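Local coordinates for iron Transport-associated domain protein (Bacillus anthracis, PDB 4H8Q) that binds heme through a NEAT domain of the anthrax hemophore IsdX2, and probably serves to scavenge heme from host methemoglobin for iron uptake, at residues A[16-21]-A[122-127]; A[54-59]-A[88-93]. The protein carries 1 engineered substitution. All blocks are in the same frame, centred on the assembly; numbering follows the deposited sequence.

Contact 1. Residues A[16-21]-A[122-127]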
loop_
_atom_site.group_PDB
_atom_site.type_symbol
_atom_site.label_atom_id
_atom_site.label_comp_id
_atom_site.label_asym_id
_atom_site.label_seq_id
_atom_site.Cartn_x
_atom_site.Cartn_y
_atom_site.Cartn_z
ATOM N N TYR A 16 -10.655 11.154 -2.381
ATOM C CA TYR A 16 -10.876 10.640 -3.739
ATOM C C TYR A 16 -10.557 9.156 -3.865
ATOM O O TYR A 16 -9.717 8.642 -3.129
ATOM C CB TYR A 16 -9.961 11.374 -4.717
ATOM C CG TYR A 16 -10.073 12.875 -4.696
ATOM C CD1 TYR A 16 -10.869 13.541 -5.615
ATOM C CD2 TYR A 16 -9.364 13.630 -3.775
ATOM C CE1 TYR A 16 -10.967 14.920 -5.603
ATOM C CE2 TYR A 16 -9.452 15.012 -3.761
ATOM C CZ TYR A 16 -10.259 15.649 -4.678
ATOM O OH TYR A 16 -10.351 17.025 -4.659
ATOM N N ASP A 17 -11.186 8.478 -4.825
ATOM C CA ASP A 17 -10.778 7.124 -5.168
ATOM C C ASP A 17 -9.530 7.190 -6.046
ATOM O O ASP A 17 -9.430 8.041 -6.940
ATOM C CB ASP A 17 -11.881 6.386 -5.941
ATOM C CG ASP A 17 -13.067 6.008 -5.085
ATOM O OD1 ASP A 17 -12.959 6.075 -3.837
ATOM O OD2 ASP A 17 -14.108 5.600 -5.662
ATOM N N ILE A 18 -8.578 6.294 -5.808
ATOM C CA ILE A 18 -7.427 6.200 -6.695
ATOM C C ILE A 18 -7.049 4.752 -6.971
ATOM O O ILE A 18 -6.757 3.983 -6.060
ATOM C CB ILE A 18 -6.218 7.010 -6.176
ATOM C CG1 ILE A 18 -5.068 6.948 -7.192
ATOM C CG2 ILE A 18 -5.792 6.526 -4.794
ATOM C CD1 ILE A 18 -4.024 8.041 -7.005
ATOM N N ALA A 19 -7.071 4.372 -8.245
ATOM C CA ALA A 19 -6.695 3.016 -8.613
ATOM C C ALA A 19 -5.185 2.854 -8.568
ATOM O O ALA A 19 -4.443 3.815 -8.763
ATOM C CB ALA A 19 -7.214 2.676 -10.013
ATOM N N PHE A 20 -4.729 1.634 -8.317
ATOM C CA PHE A 20 -3.291 1.365 -8.282
ATOM C C PHE A 20 -3.036 -0.120 -8.486
ATOM O O PHE A 20 -3.964 -0.943 -8.416
ATOM C CB PHE A 20 -2.687 1.809 -6.944
ATOM C CG PHE A 20 -3.108 0.942 -5.792
ATOM C CD1 PHE A 20 -4.311 1.178 -5.141
ATOM C CD2 PHE A 20 -2.312 -0.119 -5.374
ATOM C CE1 PHE A 20 -4.714 0.366 -4.093
ATOM C CE2 PHE A 20 -2.701 -0.931 -4.320
ATOM C CZ PHE A 20 -3.905 -0.691 -3.678
ATOM N N LYS A 21 -1.771 -0.451 -8.737
ATOM C CA LYS A 21 -1.317 -1.824 -8.835
ATOM C C LYS A 21 -0.024 -1.932 -8.034
ATOM O O LYS A 21 0.728 -0.956 -7.930
ATOM C CB LYS A 21 -1.040 -2.185 -10.303
ATOM C CG LYS A 21 -2.276 -2.275 -11.176
ATOM C CD LYS A 21 -1.892 -2.454 -12.643
ATOM C CE LYS A 21 -3.126 -2.547 -13.541
ATOM N NZ LYS A 21 -2.758 -2.604 -14.991
ATOM N N ILE A 122 4.556 0.544 -5.799
ATOM C CA ILE A 122 3.155 0.852 -6.010
ATOM C C ILE A 122 3.048 1.851 -7.151
ATOM O O ILE A 122 3.721 2.884 -7.143
ATOM C CB ILE A 122 2.519 1.451 -4.739
ATOM C CG1 ILE A 122 2.556 0.415 -3.614
ATOM C CG2 ILE A 122 1.084 1.885 -5.023
ATOM C CD1 ILE A 122 2.295 0.987 -2.208
ATOM N N GLN A 123 2.212 1.540 -8.136
ATOM C CA GLN A 123 1.948 2.477 -9.223
ATOM C C GLN A 123 0.488 2.881 -9.192
ATOM O O GLN A 123 -0.393 2.050 -9.389
ATOM C CB GLN A 123 2.290 1.871 -10.585
ATOM C CG GLN A 123 2.110 2.852 -11.734
ATOM C CD GLN A 123 3.432 3.431 -12.210
ATOM O OE1 GLN A 123 4.220 2.746 -12.866
ATOM N NE2 GLN A 123 3.687 4.694 -11.874
ATOM N N PHE A 124 0.245 4.160 -8.924
ATOM C CA PHE A 124 -1.099 4.714 -8.963
ATOM C C PHE A 124 -1.445 5.081 -10.395
ATOM O O PHE A 124 -0.554 5.365 -11.204
ATOM C CB PHE A 124 -1.198 5.956 -8.072
ATOM C CG PHE A 124 -0.820 5.700 -6.639
ATOM C CD1 PHE A 124 0.451 5.986 -6.186
ATOM C CD2 PHE A 124 -1.744 5.162 -5.752
ATOM C CE1 PHE A 124 0.811 5.741 -4.874
ATOM C CE2 PHE A 124 -1.394 4.917 -4.433
ATOM C CZ PHE A 124 -0.117 5.212 -3.998
ATOM N N ASP A 125 -2.738 5.069 -10.709
ATOM C CA ASP A 125 -3.205 5.533 -12.011
ATOM C C ASP A 125 -4.387 6.474 -11.826
ATOM O O ASP A 125 -5.539 6.046 -11.863
ATOM C CB ASP A 125 -3.590 4.352 -12.905
ATOM C CG ASP A 125 -3.981 4.789 -14.306
ATOM O OD1 ASP A 125 -4.017 6.009 -14.562
ATOM O OD2 ASP A 125 -4.262 3.909 -15.147
ATOM N N PRO A 126 -4.099 7.766 -11.610
ATOM C CA PRO A 126 -5.122 8.771 -11.303
ATOM C C PRO A 126 -6.198 8.861 -12.373
ATOM O O PRO A 126 -7.322 9.268 -12.073
ATOM C CB PRO A 126 -4.324 10.073 -11.258
ATOM C CG PRO A 126 -2.958 9.647 -10.858
ATOM C CD PRO A 126 -2.743 8.339 -11.563
ATOM N N THR A 127 -5.862 8.469 -13.598
ATOM C CA THR A 127 -6.769 8.617 -14.730
ATOM C C THR A 127 -7.764 7.465 -14.846
ATOM O O THR A 127 -8.761 7.565 -15.565
ATOM C CB THR A 127 -5.987 8.742 -16.067
ATOM O OG1 THR A 127 -5.560 7.446 -16.504
ATOM C CG2 THR A 127 -4.775 9.634 -15.901
HETATM O O HOH W 1 -7.713 9.097 -8.915
HETATM O O HOH W 2 -7.862 6.244 -10.347
#
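Phe20 and Phe124 sit opposite each other across two antiparallel strands, a non-hydrogen-bonded pair whose CA atoms lie 4.1 Å apart. The two rings do not stack. Instead CB of Phe20 rests 3.7 Å from CD2 of Phe124, while the Phe20 ring itself leads away from the partner strand because its CG sits between the backbone N and the carbonyl carbon (chi1 70°). Two residues before Phe20, Ile18 reaches Phe124 as well: its CG1 branch is anti to the backbone N (chi1 -176°), and this carries CD1 to 3.7 Å from Phe124 CB. CG2 of Ile122 covers one face of the Phe124 ring, offset toward the rim, and also lies 4.0 Å from CD2 of Phe20, bridging the two aromatic side chains.

Backbone bonds flank this apolar cluster. Lys21 and Gln123 exchange a reciprocal pair, with Gln123 N 2.9 Å from Lys21 O, and Asp125 N donates to Ala19 O. In the same pair a water accepts from Ala19 N and lies within hydrogen-bonding distance of Asp125 O, in place of a direct second bond. The chain then turns away: Asp125 OD1 receives both the backbone N and OG1 of Thr127, the first of these closing an Asx turn. On the face of Lys21 and Gln123, OE1 of Gln123 is held by Lys100. On the inward face Ile52 meets Ile18 and Phe124, and Met54 meets Phe20. Joining the first strand, 14-24, to the last, 114-125, in antiparallel fashion is what closes the beta barrel of this immunoglobulin-like NEAT domain.

Contact 2. Residues A[54-59]-A[88-93]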
loop_
_atom_site.group_PDB
_atom_site.type_symbol
_atom_site.label_atom_id
_atom_site.label_comp_id
_atom_site.label_asym_id
_atom_site.label_seq_id
_atom_site.Cartn_x
_atom_site.Cartn_y
_atom_site.Cartn_z
ATOM N N MET A 54 -4.975 2.556 2.386
ATOM C CA MET A 54 -5.033 1.326 1.605
ATOM C C MET A 54 -5.434 0.155 2.487
ATOM O O MET A 54 -4.880 -0.019 3.574
ATOM C CB MET A 54 -3.649 1.042 1.019
ATOM C CG MET A 54 -3.600 -0.191 0.149
ATOM S SD MET A 54 -1.973 -0.365 -0.595
ATOM C CE MET A 54 -1.841 1.174 -1.493
ATOM N N THR A 55 -6.384 -0.648 2.018
ATOM C CA THR A 55 -6.801 -1.848 2.732
ATOM C C THR A 55 -5.932 -3.053 2.366
ATOM O O THR A 55 -5.745 -3.368 1.179
ATOM C CB THR A 55 -8.279 -2.177 2.446
ATOM O OG1 THR A 55 -9.100 -1.092 2.908
ATOM C CG2 THR A 55 -8.690 -3.464 3.151
ATOM N N LEU A 56 -5.401 -3.708 3.393
ATOM C CA LEU A 56 -4.658 -4.956 3.235
ATOM C C LEU A 56 -5.565 -6.127 3.584
ATOM O O LEU A 56 -6.224 -6.125 4.633
ATOM C CB LEU A 56 -3.452 -4.973 4.172
ATOM C CG LEU A 56 -2.423 -3.853 4.009
ATOM C CD1 LEU A 56 -1.339 -3.935 5.062
ATOM C CD2 LEU A 56 -1.807 -3.916 2.626
ATOM N N LYS A 57 -5.601 -7.121 2.703
ATOM C CA LYS A 57 -6.321 -8.361 2.970
ATOM C C LYS A 57 -5.375 -9.387 3.587
ATOM O O LYS A 57 -4.163 -9.198 3.576
ATOM C CB LYS A 57 -6.946 -8.887 1.681
ATOM C CG LYS A 57 -8.011 -7.940 1.126
ATOM C CD LYS A 57 -7.995 -7.858 -0.391
ATOM C CE LYS A 57 -8.517 -9.111 -1.034
ATOM N NZ LYS A 57 -8.585 -8.957 -2.518
ATOM N N ASN A 58 -5.930 -10.460 4.146
ATOM C CA ASN A 58 -5.132 -11.416 4.914
ATOM C C ASN A 58 -4.181 -10.718 5.872
ATOM O O ASN A 58 -2.991 -11.043 5.950
ATOM C CB ASN A 58 -4.379 -12.366 3.980
ATOM C CG ASN A 58 -5.302 -13.364 3.318
ATOM O OD1 ASN A 58 -5.805 -13.128 2.221
ATOM N ND2 ASN A 58 -5.556 -14.470 3.998
ATOM N N SER A 59 -4.724 -9.759 6.619
ATOM C CA SER A 59 -3.930 -8.882 7.475
ATOM C C SER A 59 -2.995 -9.639 8.420
ATOM O O SER A 59 -1.844 -9.252 8.619
ATOM C CB SER A 59 -4.867 -7.969 8.288
ATOM O OG SER A 59 -4.129 -7.137 9.169
ATOM N N ARG A 88 -6.925 -4.772 7.394
ATOM C CA ARG A 88 -6.607 -3.542 8.099
ATOM C C ARG A 88 -6.336 -2.437 7.097
ATOM O O ARG A 88 -6.082 -2.704 5.930
ATOM C CB ARG A 88 -5.417 -3.718 9.033
ATOM C CG ARG A 88 -4.048 -3.807 8.354
ATOM C CD ARG A 88 -3.012 -4.005 9.441
ATOM N NE ARG A 88 -1.618 -4.025 8.997
ATOM C CZ ARG A 88 -0.964 -5.135 8.647
ATOM N NH1 ARG A 88 -1.593 -6.302 8.621
ATOM N NH2 ARG A 88 0.313 -5.072 8.303
ATOM N N VAL A 89 -6.419 -1.196 7.560
ATOM C CA VAL A 89 -6.172 -0.057 6.694
ATOM C C VAL A 89 -4.894 0.636 7.140
ATOM O O VAL A 89 -4.725 0.966 8.322
ATOM C CB VAL A 89 -7.355 0.945 6.722
ATOM C CG1 VAL A 89 -7.053 2.145 5.806
ATOM C CG2 VAL A 89 -8.627 0.256 6.286
ATOM N N VAL A 90 -3.981 0.842 6.194
ATOM C CA VAL A 90 -2.729 1.536 6.479
ATOM C C VAL A 90 -2.703 2.857 5.723
ATOM O O VAL A 90 -3.319 2.995 4.661
ATOM C CB VAL A 90 -1.479 0.672 6.144
ATOM C CG1 VAL A 90 -1.472 -0.612 6.985
ATOM C CG2 VAL A 90 -1.426 0.343 4.653
ATOM N N GLU A 91 -2.002 3.834 6.277
ATOM C CA GLU A 91 -1.985 5.170 5.695
ATOM C C GLU A 91 -0.557 5.652 5.546
ATOM O O GLU A 91 0.271 5.452 6.435
ATOM C CB GLU A 91 -2.752 6.119 6.609
ATOM C CG GLU A 91 -2.741 7.564 6.182
ATOM C CD GLU A 91 -3.381 8.450 7.238
ATOM O OE1 GLU A 91 -2.667 8.862 8.184
ATOM O OE2 GLU A 91 -4.600 8.711 7.128
ATOM N N PHE A 92 -0.266 6.274 4.412
ATOM C CA PHE A 92 1.073 6.772 4.136
ATOM C C PHE A 92 0.993 7.910 3.138
ATOM O O PHE A 92 -0.017 8.085 2.453
ATOM C CB PHE A 92 1.985 5.654 3.599
ATOM C CG PHE A 92 1.428 4.936 2.394
ATOM C CD1 PHE A 92 1.646 5.428 1.119
ATOM C CD2 PHE A 92 0.684 3.773 2.541
ATOM C CE1 PHE A 92 1.138 4.768 0.012
ATOM C CE2 PHE A 92 0.174 3.108 1.439
ATOM C CZ PHE A 92 0.401 3.613 0.171
ATOM N N GLU A 93 2.064 8.689 3.067
ATOM C CA GLU A 93 2.115 9.841 2.188
ATOM C C GLU A 93 2.594 9.450 0.802
ATOM O O GLU A 93 3.441 8.564 0.640
ATOM C CB GLU A 93 3.061 10.892 2.770
ATOM C CG GLU A 93 2.392 12.163 3.227
ATOM C CD GLU A 93 3.403 13.234 3.594
ATOM O OE1 GLU A 93 3.898 13.212 4.743
ATOM O OE2 GLU A 93 3.710 14.085 2.728
#
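Arg88 reaches across to Ser59 and Leu56 with a side chain that is engaged along most of its length. CB starts 3.7 Å from Ser59 OG, and the first torsion (chi1 74°) sets CG between the backbone N and the carbonyl carbon. From there the chain runs extended to NE, with CD passing 3.3 Å from the same hydroxyl oxygen. At the tip, NH1 donates to Ser59 OG at 2.7 Å, with the oxygen lying in the guanidinium plane; a second, weak bond runs from NH1 to Ser59 O. CD1 of Leu56 sits over the centre of one guanidinium face, 3.8 Å from CZ, and NH2 donates to Ile62 O. The bonds at the edge and the methyl over the face together fix the rotation of the buried guanidinium.

Along the strands the backbones pair through Leu56 with Arg88 and Met54 with Val90, each pair making bonds in both directions. Leu56 CD1 also meets CG1 of Val90 at 3.8 Å, and Met54 CE comes to the edge of the Phe92 ring, 3.7 Å from CZ. Thr55 and Val89 pack on the other face of the sheet, OG1 against CG2.

Strand 87-94 thus lies between strand 49-56 and strand 72-82, whose Val79 and Ser80 meet Val89, while Ile62, Phe65 and Thr67 of strand 62-69 pack against Leu56, Val90 and Phe92 within the barrel.

How the contacts relate
Both contacts belong to one closed antiparallel sheet, but they join different strand pairs: contact 1 the first and last strands, contact 2 the adjacent strands 49-56 and 87-94. Contact 2 is the more buried, its centre about 6 Å from the centre of the chain, against about 11 Å for the centre of contact 1, and encloses a charged group held by protein partners. Contact 1 is partly buried, and at its fraying end water replaces direct backbone bonds. Their inward faces meet in a shared apolar core, where Phe20 CZ lies 3.5 Å from Met54 CE and Ile122 CD1 4.0 Å from Phe92 CZ. In sequence, contact 2 is nested inside the loop that contact 1 closes.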